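Local structure of proteasome accessory factor B/C (PafBC) (Paenarthrobacter aurescens, 6SJ9) at residues I495-A498 against I499-G502; A538-H541 against S542-G545; W654-A657 against A658-Q661; R314-A317 against A318-F321; R4-R7 against L8-L11. The protein probably regulates transcription in the bacterial DNA damage response, pairing winged helix-turn-helix modules for DNA binding with WYL domains. One frame throughout, in Å; residues are numbered along the deposited sequence.

Contact 1 of 5, residues I495-A498 against I499-G502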
loop_
_atom_site.group_PDB
_atom_site.type_symbol
_atom_site.label_atom_id
_atom_site.label_comp_id
_atom_site.label_asym_id
_atom_site.label_seq_id
_atom_site.Cartn_x
_atom_site.Cartn_y
_atom_site.Cartn_z
ATOM N N ILE A 495 -25.453 15.020 -9.849
ATOM C CA ILE A 495 -24.028 15.048 -10.185
ATOM C C ILE A 495 -23.814 14.607 -11.625
ATOM O O ILE A 495 -23.038 15.217 -12.366
ATOM C CB ILE A 495 -23.233 14.163 -9.208
ATOM C CG1 ILE A 495 -23.252 14.815 -7.821
ATOM C CG2 ILE A 495 -21.797 13.932 -9.723
ATOM C CD1 ILE A 495 -22.668 13.989 -6.741
ATOM N N THR A 496 -24.506 13.543 -12.046
ATOM C CA THR A 496 -24.338 13.048 -13.410
ATOM C C THR A 496 -24.667 14.129 -14.421
ATOM O O THR A 496 -23.939 14.335 -15.393
ATOM C CB THR A 496 -25.238 11.830 -13.638
ATOM O OG1 THR A 496 -24.819 10.745 -12.796
ATOM C CG2 THR A 496 -25.205 11.375 -15.149
ATOM N N GLN A 497 -25.805 14.787 -14.229
ATOM C CA GLN A 497 -26.246 15.769 -15.178
ATOM C C GLN A 497 -25.343 16.999 -15.145
ATOM O O GLN A 497 -25.001 17.561 -16.197
ATOM C CB GLN A 497 -27.682 16.149 -14.842
ATOM C CG GLN A 497 -28.251 17.202 -15.734
ATOM C CD GLN A 497 -29.769 17.444 -15.472
ATOM O OE1 GLN A 497 -30.629 16.702 -15.950
ATOM N NE2 GLN A 497 -30.070 18.468 -14.685
ATOM N N ALA A 498 -24.896 17.394 -13.949
ATOM C CA ALA A 498 -24.018 18.575 -13.861
ATOM C C ALA A 498 -22.709 18.334 -14.601
ATOM O O ALA A 498 -22.207 19.224 -15.291
ATOM C CB ALA A 498 -23.771 18.966 -12.392
ATOM N N ILE A 499 -22.138 17.137 -14.455
ATOM C CA ILE A 499 -20.898 16.802 -15.167
ATOM C C ILE A 499 -21.135 16.860 -16.660
ATOM O O ILE A 499 -20.366 17.476 -17.409
ATOM C CB ILE A 499 -20.379 15.415 -14.748
ATOM C CG1 ILE A 499 -19.895 15.448 -13.270
ATOM C CG2 ILE A 499 -19.249 14.956 -15.748
ATOM C CD1 ILE A 499 -19.601 14.037 -12.688
ATOM N N ARG A 500 -22.226 16.238 -17.109
ATOM C CA ARG A 500 -22.513 16.172 -18.535
ATOM C C ARG A 500 -22.771 17.546 -19.143
ATOM O O ARG A 500 -22.306 17.835 -20.244
ATOM C CB ARG A 500 -23.743 15.282 -18.769
ATOM C CG ARG A 500 -23.911 14.840 -20.224
ATOM C CD ARG A 500 -25.178 13.972 -20.416
ATOM N NE ARG A 500 -26.395 14.719 -20.091
ATOM C CZ ARG A 500 -27.234 14.394 -19.099
ATOM N NH1 ARG A 500 -26.997 13.319 -18.331
ATOM N NH2 ARG A 500 -28.310 15.148 -18.872
ATOM N N GLU A 501 -23.478 18.417 -18.430
ATOM C CA GLU A 501 -23.813 19.739 -18.926
ATOM C C GLU A 501 -22.835 20.828 -18.504
ATOM O O GLU A 501 -23.044 21.984 -18.860
ATOM C CB GLU A 501 -25.240 20.087 -18.494
ATOM C CG GLU A 501 -26.232 19.067 -19.107
ATOM C CD GLU A 501 -27.660 19.237 -18.610
ATOM O OE1 GLU A 501 -27.966 20.138 -17.780
ATOM O OE2 GLU A 501 -28.484 18.419 -19.044
ATOM N N GLY A 502 -21.771 20.508 -17.775
ATOM C CA GLY A 502 -20.815 21.562 -17.459
ATOM C C GLY A 502 -21.314 22.548 -16.399
ATOM O O GLY A 502 -20.985 23.732 -16.472
#
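I499 and Q497 carry most of this contact in the C-terminal turns of helix 489-501, each meeting a residue four places away. The CG1-CD1 arm of I499 lies back over the preceding turn: CG1 sits beside the backbone N (chi1 -68°), which sets it 3.3 Å from I495 O, and CD1 reaches I495 CG2 at 3.7 Å. The same carbonyl accepts I499 N at 3.0 Å. A498, between these two residues, turns its methyl to the sheet, where it meets P524, R503 and L505.

Q497 runs out extended and E501 crosses it at an angle. The carboxylate approaches the aliphatic part of the glutamine, with E501 OE2 3.5 Å from Q497 CG, and the amide and carboxylate planes are only 9° apart. R500 bends at chi3, which lays one face of its guanidinium over Q497 CA; R500 NH2 forms a salt bridge with E501 OE2 (3.3 Å), weak as a hydrogen bond. The other carboxylate oxygen, OE1, pairs with R503. E501 N bonds to Q497 O at 2.8 Å. G502 leaves the helix with a positive phi of 74°, and two bonds lead back into the last turn, the weak one from G502 N to I499 O (3.4 Å): a Schellman motif ending the helix.

Contact 2 of 5, residues A538-H541 against S542-G545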
loop_
_atom_site.group_PDB
_atom_site.type_symbol
_atom_site.label_atom_id
_atom_site.label_comp_id
_atom_site.label_asym_id
_atom_site.label_seq_id
_atom_site.Cartn_x
_atom_site.Cartn_y
_atom_site.Cartn_z
ATOM N N ALA A 538 -14.503 16.498 -7.145
ATOM C CA ALA A 538 -14.994 17.820 -7.498
ATOM C C ALA A 538 -13.952 18.865 -7.117
ATOM O O ALA A 538 -13.256 18.736 -6.110
ATOM C CB ALA A 538 -16.308 18.120 -6.781
ATOM N N TYR A 539 -13.865 19.915 -7.918
ATOM C CA TYR A 539 -13.055 21.061 -7.524
ATOM C C TYR A 539 -13.878 21.874 -6.529
ATOM O O TYR A 539 -14.961 22.345 -6.868
ATOM C CB TYR A 539 -12.625 21.910 -8.747
ATOM C CG TYR A 539 -11.656 23.012 -8.288
ATOM C CD1 TYR A 539 -12.125 24.236 -7.857
ATOM C CD2 TYR A 539 -10.279 22.787 -8.234
ATOM C CE1 TYR A 539 -11.250 25.244 -7.397
ATOM C CE2 TYR A 539 -9.391 23.786 -7.786
ATOM C CZ TYR A 539 -9.893 25.014 -7.369
ATOM O OH TYR A 539 -9.049 25.999 -6.918
ATOM N N CYS A 540 -13.398 21.989 -5.294
ATOM C CA CYS A 540 -14.123 22.678 -4.246
ATOM C C CYS A 540 -13.663 24.131 -4.181
ATOM O O CYS A 540 -12.471 24.393 -4.005
ATOM C CB CYS A 540 -13.931 22.000 -2.899
ATOM S SG CYS A 540 -14.676 22.981 -1.522
ATOM N N HIS A 541 -14.575 25.078 -4.429
ATOM C CA HIS A 541 -14.167 26.475 -4.356
ATOM C C HIS A 541 -13.940 26.952 -2.933
ATOM O O HIS A 541 -13.310 27.982 -2.764
ATOM C CB HIS A 541 -15.155 27.395 -5.096
ATOM C CG HIS A 541 -15.064 27.190 -6.560
ATOM N ND1 HIS A 541 -15.845 26.266 -7.226
ATOM C CD2 HIS A 541 -14.128 27.603 -7.445
ATOM C CE1 HIS A 541 -15.469 26.213 -8.492
ATOM N NE2 HIS A 541 -14.419 27.006 -8.646
ATOM N N SER A 542 -14.441 26.256 -1.909
ATOM C CA SER A 542 -14.054 26.633 -0.549
ATOM C C SER A 542 -12.647 26.192 -0.164
ATOM O O SER A 542 -11.986 26.910 0.572
ATOM C CB SER A 542 -15.056 26.101 0.464
ATOM O OG SER A 542 -16.279 26.763 0.223
ATOM N N LYS A 543 -12.177 25.019 -0.574
ATOM C CA LYS A 543 -10.800 24.636 -0.275
ATOM C C LYS A 543 -9.840 25.095 -1.360
ATOM O O LYS A 543 -8.629 24.938 -1.212
ATOM C CB LYS A 543 -10.685 23.106 -0.112
ATOM C CG LYS A 543 -11.598 22.507 0.910
ATOM C CD LYS A 543 -11.381 23.168 2.308
ATOM C CE LYS A 543 -11.699 22.188 3.425
ATOM N NZ LYS A 543 -12.365 22.925 4.544
ATOM N N ALA A 544 -10.366 25.610 -2.467
ATOM C CA ALA A 544 -9.577 25.939 -3.639
ATOM C C ALA A 544 -8.700 24.758 -4.040
ATOM O O ALA A 544 -7.487 24.877 -4.205
ATOM C CB ALA A 544 -8.750 27.233 -3.401
ATOM N N GLY A 545 -9.334 23.578 -4.145
ATOM C CA GLY A 545 -8.644 22.392 -4.616
ATOM C C GLY A 545 -9.618 21.248 -4.847
ATOM O O GLY A 545 -10.776 21.264 -4.392
#
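Y539 and C540 meet G545 across a tight beta hairpin closed by a G1 beta bulge: A544, with positive phi, and G545 both stand opposite C540. The hairpin joins strands 533-540 and 545-550 in the five-stranded antiparallel sheet of the second WYL domain, consistent with its Sm-like fold. C540 and G545 form a hydrogen-bonded antiparallel pair. C540 N reaches G545 O at 2.9 Å, from 42° above the carbonyl plane, whereas G545 N approaches C540 O within the plane at 3.2 Å.

The tyrosine ring lies over the backbone of G545. With CG anti to the backbone N (chi1 -174°), it leans over the returning strand, placing one face over G545 N and bringing Y539 CE2 to 3.5 Å from G545 CA. Farther out, Y539 OH passes 3.2 Å from A544 C. H541 lies on another side of the tyrosine: its CD2 is in plane at the tyrosine edge, while Y539 CD1 stands 3.7 Å above the imidazole plane of H541. Both imidazole nitrogens are engaged, ND1 by D521 O and NE2 by S565 OG, which fixes the rotation of the ring.

The sulfur of C540, also anti to the backbone N (chi1 173°), lies against the loop. There C540 SG accepts K543 N at 3.4 Å and touches S542 CB at 3.7 Å.

Contact 3 of 5, residues W654-A657 against A658-Q661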
loop_
_atom_site.group_PDB
_atom_site.type_symbol
_atom_site.label_atom_id
_atom_site.label_comp_id
_atom_site.label_asym_id
_atom_site.label_seq_id
_atom_site.Cartn_x
_atom_site.Cartn_y
_atom_site.Cartn_z
ATOM N N TRP A 654 -2.634 5.602 25.917
ATOM C CA TRP A 654 -2.527 4.353 25.162
ATOM C C TRP A 654 -1.191 3.679 25.444
ATOM O O TRP A 654 -1.149 2.508 25.856
ATOM C CB TRP A 654 -2.717 4.675 23.682
ATOM C CG TRP A 654 -2.392 3.630 22.660
ATOM C CD1 TRP A 654 -1.221 3.481 21.990
ATOM C CD2 TRP A 654 -3.296 2.667 22.111
ATOM N NE1 TRP A 654 -1.321 2.451 21.079
ATOM C CE2 TRP A 654 -2.588 1.939 21.135
ATOM C CE3 TRP A 654 -4.623 2.321 22.382
ATOM C CZ2 TRP A 654 -3.162 0.892 20.425
ATOM C CZ3 TRP A 654 -5.192 1.292 21.680
ATOM C CH2 TRP A 654 -4.460 0.586 20.698
ATOM N N ILE A 655 -0.093 4.442 25.331
ATOM C CA ILE A 655 1.243 3.899 25.604
ATOM C C ILE A 655 1.349 3.444 27.062
ATOM O O ILE A 655 1.852 2.350 27.358
ATOM C CB ILE A 655 2.329 4.943 25.274
ATOM C CG1 ILE A 655 2.355 5.270 23.774
ATOM C CG2 ILE A 655 3.693 4.451 25.740
ATOM C CD1 ILE A 655 3.119 6.531 23.419
ATOM N N ASP A 656 0.907 4.291 28.002
ATOM C CA ASP A 656 1.002 3.912 29.412
ATOM C C ASP A 656 0.186 2.665 29.694
ATOM O O ASP A 656 0.667 1.735 30.351
ATOM C CB ASP A 656 0.569 5.058 30.333
ATOM C CG ASP A 656 1.587 6.182 30.382
ATOM O OD1 ASP A 656 2.697 5.984 29.828
ATOM O OD2 ASP A 656 1.274 7.250 30.969
ATOM N N ALA A 657 -1.045 2.613 29.182
ATOM C CA ALA A 657 -1.843 1.404 29.365
ATOM C C ALA A 657 -1.125 0.175 28.783
ATOM O O ALA A 657 -1.120 -0.902 29.389
ATOM C CB ALA A 657 -3.219 1.611 28.718
ATOM N N ALA A 658 -0.475 0.334 27.627
ATOM C CA ALA A 658 0.314 -0.754 27.056
ATOM C C ALA A 658 1.472 -1.147 27.967
ATOM O O ALA A 658 1.756 -2.336 28.143
ATOM C CB ALA A 658 0.830 -0.342 25.673
ATOM N N LEU A 659 2.157 -0.164 28.553
ATOM C CA LEU A 659 3.341 -0.466 29.348
ATOM C C LEU A 659 2.982 -1.139 30.668
ATOM O O LEU A 659 3.686 -2.052 31.120
ATOM C CB LEU A 659 4.132 0.806 29.615
ATOM C CG LEU A 659 5.060 1.269 28.504
ATOM C CD1 LEU A 659 5.525 2.689 28.793
ATOM C CD2 LEU A 659 6.248 0.338 28.432
ATOM N N VAL A 660 1.896 -0.704 31.307
ATOM C CA VAL A 660 1.532 -1.261 32.602
ATOM C C VAL A 660 1.230 -2.744 32.535
ATOM O O VAL A 660 1.137 -3.378 33.579
ATOM C CB VAL A 660 0.318 -0.528 33.214
ATOM C CG1 VAL A 660 0.601 0.964 33.363
ATOM C CG2 VAL A 660 -0.929 -0.772 32.384
ATOM N N GLN A 661 1.034 -3.309 31.342
ATOM C CA GLN A 661 0.870 -4.756 31.233
ATOM C C GLN A 661 2.142 -5.488 31.618
ATOM O O GLN A 661 2.079 -6.657 31.996
ATOM C CB GLN A 661 0.488 -5.168 29.810
ATOM C CG GLN A 661 -0.819 -4.621 29.298
ATOM C CD GLN A 661 -1.053 -4.996 27.832
ATOM O OE1 GLN A 661 -1.964 -5.780 27.513
ATOM N NE2 GLN A 661 -0.213 -4.455 26.937
#
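A658, L659 and V660 donate their backbone N-H groups to the carbonyls of W654, I655 and D656 at 2.8 to 2.9 Å between N and O, a regular i to i+4 ladder in the C-terminal part of helix 645-659.

I655 and L659 run parallel off the same flank, I655 CG2 meeting L659 CD1 at 4.0 Å. The small methyl of A658 stays low, with CB 3.3 Å from I655 O. V660 is packed more tightly against the backbone: V660 CG1 is 3.1 Å from D656 O, and V660 CG2 lies 3.0 Å from A657 O. The second approach follows from the torsion: with CG1 anti to the carbonyl carbon (chi1 -58°), CG2 is left in the crowded position between the backbone N and the carbonyl carbon.

Q661 folds back on the preceding turn. Its extended chain carries NE2 to A658 O, 3.1 Å away, in a nearly straight bond (169° at the hydrogen) that uses a lone pair of the carbonyl and lies within the amide plane. This amide has further partners: NE2 also meets V299 O, and OE1 accepts from R275, both in the first WCX domain. W654 hydrogen-bonds through NE1 to S633 and meets H298 edge-to-face.

I655, A658 and L659 present their apolar surface to helix 305-323. Helix 645-659 follows the last strand of the four-stranded antiparallel sheet, ordered 2-3-1-4, of the second WCX domain, as expected for a ferredoxin-like fold.

Contact 4 of 5, residues R314-A317 against A318-F321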
loop_
_atom_site.group_PDB
_atom_site.type_symbol
_atom_site.label_atom_id
_atom_site.label_comp_id
_atom_site.label_asym_id
_atom_site.label_seq_id
_atom_site.Cartn_x
_atom_site.Cartn_y
_atom_site.Cartn_z
ATOM N N ARG A 314 10.069 -0.484 22.463
ATOM C CA ARG A 314 9.421 0.507 21.599
ATOM C C ARG A 314 8.416 1.323 22.380
ATOM O O ARG A 314 8.395 2.552 22.284
ATOM C CB ARG A 314 8.720 -0.185 20.433
ATOM C CG ARG A 314 9.605 -1.159 19.740
ATOM C CD ARG A 314 8.861 -1.826 18.644
ATOM N NE ARG A 314 8.834 -0.876 17.595
ATOM C CZ ARG A 314 9.710 -0.901 16.618
ATOM N NH1 ARG A 314 9.672 0.057 15.684
ATOM N NH2 ARG A 314 10.575 -1.925 16.582
ATOM N N LEU A 315 7.609 0.654 23.205
ATOM C CA LEU A 315 6.648 1.364 24.032
ATOM C C LEU A 315 7.368 2.318 24.974
ATOM O O LEU A 315 6.922 3.457 25.193
ATOM C CB LEU A 315 5.799 0.362 24.828
ATOM C CG LEU A 315 4.972 -0.640 24.026
ATOM C CD1 LEU A 315 4.315 -1.703 24.911
ATOM C CD2 LEU A 315 3.916 0.088 23.235
ATOM N N GLN A 316 8.484 1.857 25.549
ATOM C CA GLN A 316 9.222 2.678 26.504
ATOM C C GLN A 316 9.922 3.823 25.811
ATOM O O GLN A 316 9.919 4.956 26.308
ATOM C CB GLN A 316 10.222 1.835 27.286
ATOM C CG GLN A 316 10.856 2.617 28.416
ATOM C CD GLN A 316 9.829 3.100 29.413
ATOM O OE1 GLN A 316 9.140 2.308 30.051
ATOM N NE2 GLN A 316 9.718 4.419 29.546
ATOM N N ALA A 317 10.493 3.562 24.648
ATOM C CA ALA A 317 11.126 4.657 23.945
ATOM C C ALA A 317 10.083 5.701 23.540
ATOM O O ALA A 317 10.371 6.904 23.552
ATOM C CB ALA A 317 11.941 4.100 22.777
ATOM N N ALA A 318 8.849 5.267 23.258
ATOM C CA ALA A 318 7.777 6.212 22.950
ATOM C C ALA A 318 7.352 7.013 24.174
ATOM O O ALA A 318 7.042 8.203 24.055
ATOM C CB ALA A 318 6.579 5.494 22.343
ATOM N N ALA A 319 7.258 6.372 25.348
ATOM C CA ALA A 319 6.985 7.109 26.589
ATOM C C ALA A 319 8.073 8.153 26.863
ATOM O O ALA A 319 7.778 9.313 27.186
ATOM C CB ALA A 319 6.867 6.132 27.762
ATOM N N ASP A 320 9.341 7.746 26.749
ATOM C CA ASP A 320 10.464 8.634 27.052
ATOM C C ASP A 320 10.507 9.845 26.123
ATOM O O ASP A 320 10.845 10.960 26.560
ATOM C CB ASP A 320 11.774 7.853 26.982
ATOM C CG ASP A 320 11.859 6.765 28.052
ATOM O OD1 ASP A 320 10.996 6.722 28.965
ATOM O OD2 ASP A 320 12.738 5.894 27.919
ATOM N N PHE A 321 10.212 9.648 24.833
ATOM C CA PHE A 321 10.214 10.791 23.927
ATOM C C PHE A 321 9.135 11.797 24.308
ATOM O O PHE A 321 9.365 13.012 24.274
ATOM C CB PHE A 321 10.072 10.319 22.486
ATOM C CG PHE A 321 10.538 11.329 21.485
ATOM C CD1 PHE A 321 11.306 12.420 21.888
ATOM C CD2 PHE A 321 10.253 11.168 20.130
ATOM C CE1 PHE A 321 11.748 13.351 20.963
ATOM C CE2 PHE A 321 10.709 12.084 19.198
ATOM C CZ PHE A 321 11.451 13.182 19.609
#
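A318 begins the second half of this stretch by donating its N to R314 O at 2.9 Å, while its CB stands 3.5 Å from the same oxygen. The methyl of A318 is buried, and a side chain so short lets another helix come close: I655 of helix 645-659 rests on it. A319 follows with its N on L315 O, also 2.9 Å, and its CB 3.8 Å from Q316 NE2.

These bonds belong to the C-terminal half of helix 305-323, which follows the edge strand 299-303 of the four-stranded sheet in the first WCX domain, consistent with a ferredoxin-like fold.

D320 makes the side-chain bond of the contact. Q316 starts with CG anti to the backbone N (chi1 -172°) and then bends at chi2, which swings its amide along the helix to the aspartate. Q316 NE2 reaches D320 OD1 at 2.7 Å, with the acceptor in the amide plane but the donor 37° above the carboxylate plane. The bond is short, yet bent to 142° at the hydrogen. The D320 backbone N is held separately by Q316 O, at 2.9 Å. F321 adds the next rung, its N bonding to A317 O, and its CB packs 3.6 Å from that oxygen.

Contact 5 of 5, residues R4-R7 against L8-L11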
loop_
_atom_site.group_PDB
_atom_site.type_symbol
_atom_site.label_atom_id
_atom_site.label_comp_id
_atom_site.label_asym_id
_atom_site.label_seq_id
_atom_site.Cartn_x
_atom_site.Cartn_y
_atom_site.Cartn_z
ATOM N N ARG A 4 -12.576 -6.210 -25.686
ATOM C CA ARG A 4 -11.977 -7.534 -25.529
ATOM C C ARG A 4 -11.587 -7.806 -24.085
ATOM O O ARG A 4 -11.812 -8.912 -23.587
ATOM C CB ARG A 4 -10.766 -7.720 -26.443
ATOM C CG ARG A 4 -10.096 -9.078 -26.256
ATOM C CD ARG A 4 -8.805 -9.167 -27.019
ATOM N NE ARG A 4 -7.949 -10.285 -26.625
ATOM C CZ ARG A 4 -7.012 -10.207 -25.681
ATOM N NH1 ARG A 4 -6.820 -9.065 -25.034
ATOM N NH2 ARG A 4 -6.249 -11.256 -25.391
ATOM N N THR A 5 -10.993 -6.832 -23.393
ATOM C CA THR A 5 -10.664 -7.074 -21.990
ATOM C C THR A 5 -11.921 -7.383 -21.201
ATOM O O THR A 5 -11.982 -8.373 -20.465
ATOM C CB THR A 5 -9.910 -5.893 -21.381
ATOM O OG1 THR A 5 -8.665 -5.741 -22.071
ATOM C CG2 THR A 5 -9.611 -6.171 -19.916
ATOM N N GLU A 6 -12.956 -6.571 -21.381
ATOM C CA GLU A 6 -14.196 -6.828 -20.668
ATOM C C GLU A 6 -14.824 -8.145 -21.095
ATOM O O GLU A 6 -15.386 -8.864 -20.259
ATOM C CB GLU A 6 -15.167 -5.666 -20.864
ATOM C CG GLU A 6 -14.976 -4.527 -19.857
ATOM C CD GLU A 6 -15.439 -4.917 -18.439
ATOM O OE1 GLU A 6 -14.587 -5.339 -17.618
ATOM O OE2 GLU A 6 -16.660 -4.809 -18.151
ATOM N N ARG A 7 -14.728 -8.487 -22.381
ATOM C CA ARG A 7 -15.317 -9.733 -22.859
ATOM C C ARG A 7 -14.616 -10.934 -22.236
ATOM O O ARG A 7 -15.268 -11.905 -21.834
ATOM C CB ARG A 7 -15.273 -9.783 -24.393
ATOM C CG ARG A 7 -15.958 -10.984 -25.024
ATOM C CD ARG A 7 -15.891 -10.946 -26.563
ATOM N NE ARG A 7 -14.539 -11.196 -27.035
ATOM C CZ ARG A 7 -13.808 -10.330 -27.734
ATOM N NH1 ARG A 7 -14.320 -9.161 -28.087
ATOM N NH2 ARG A 7 -12.573 -10.642 -28.109
ATOM N N LEU A 8 -13.285 -10.885 -22.143
ATOM C CA LEU A 8 -12.549 -11.943 -21.463
ATOM C C LEU A 8 -12.980 -12.066 -20.014
ATOM O O LEU A 8 -13.201 -13.178 -19.527
ATOM C CB LEU A 8 -11.045 -11.698 -21.544
ATOM C CG LEU A 8 -10.454 -11.970 -22.924
ATOM C CD1 LEU A 8 -8.947 -11.837 -22.902
ATOM C CD2 LEU A 8 -10.864 -13.322 -23.483
ATOM N N LEU A 9 -13.130 -10.930 -19.315
ATOM C CA LEU A 9 -13.528 -10.978 -17.909
ATOM C C LEU A 9 -14.899 -11.616 -17.744
ATOM O O LEU A 9 -15.067 -12.549 -16.946
ATOM C CB LEU A 9 -13.493 -9.569 -17.290
ATOM C CG LEU A 9 -12.089 -8.975 -17.217
ATOM C CD1 LEU A 9 -11.989 -7.446 -16.951
ATOM C CD2 LEU A 9 -11.260 -9.728 -16.143
ATOM N N ASN A 10 -15.867 -11.186 -18.562
ATOM C CA ASN A 10 -17.221 -11.743 -18.523
ATOM C C ASN A 10 -17.229 -13.227 -18.899
ATOM O O ASN A 10 -17.956 -14.027 -18.293
ATOM C CB ASN A 10 -18.127 -10.949 -19.488
ATOM C CG ASN A 10 -18.400 -9.506 -19.015
ATOM O OD1 ASN A 10 -18.484 -9.226 -17.821
ATOM N ND2 ASN A 10 -18.480 -8.585 -19.968
ATOM N N LEU A 11 -16.438 -13.616 -19.916
ATOM C CA LEU A 11 -16.376 -15.028 -20.286
ATOM C C LEU A 11 -15.840 -15.836 -19.116
ATOM O O LEU A 11 -16.416 -16.855 -18.735
ATOM C CB LEU A 11 -15.518 -15.228 -21.552
ATOM C CG LEU A 11 -15.248 -16.668 -22.024
ATOM C CD1 LEU A 11 -16.562 -17.387 -22.291
ATOM C CD2 LEU A 11 -14.388 -16.706 -23.270
#
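R4 presents one face of its guanidinium to L8. The methyl CD1 of L8 stands 3.7 Å above the plane and over its centre. The arginine reaches this place with an extended chain, CG anti to the backbone N (chi1 178°), and D52 holds its NH2 in a salt bridge. R7, three residues on, lays a face of its own guanidinium over R4 CA, 3.6 Å from the plane; its NE is bridged to D49. Both arginines thus link helix 2-17 to helix 39-55. Helix 2-17 also packs on helix 24-31 through R7 and N10, consistent with an N-terminal winged helix-turn-helix domain.

T5 and L9 leave the helix in the same direction, with T5 CG2 and L9 CD1 4.0 Å apart. E6 comes to the same leucine from a different direction: its chain bends at chi2 (-71°) and E6 OE1 stops 3.4 Å from L9 CD1. The threonine hydroxyl hydrogen-bonds to E459, and L9 packs on I463 and T466, so this flank meets helix 457-469.

Beneath the side chains the backbone is regular, from L8 N on R4 O at 2.9 Å to L11 N on R7 O at 2.8 Å. The two arginines put carbon against their faces and direct N-H groups to D49 and D52 of helix 39-55, pairings that probably also fix the rotation of each guanidinium.

Contacts 3 and 4 are partners: their centres lie about 10 Å apart, and helices 645-659 and 305-323 pack through alanine, leucine and isoleucine, joining the two WCX domains. D320 is exposed, but Q316 packs on L659, and Q661 and R314 bond across to the other WCX domain. Contacts 1 and 2 share the second WYL domain, about 8 Å apart at their nearest atoms; one ends a helix, the other turns a hairpin, and both are partly buried. Contact 5, on the opposite side of the chain's centre from contacts 3 and 4, relies on arginine salt bridges to a neighbouring helix, whereas contact 1 has a weak R500-E501 bond, with R503 as second partner of E501, and contact 2 depends on backbone bonds and a thiol.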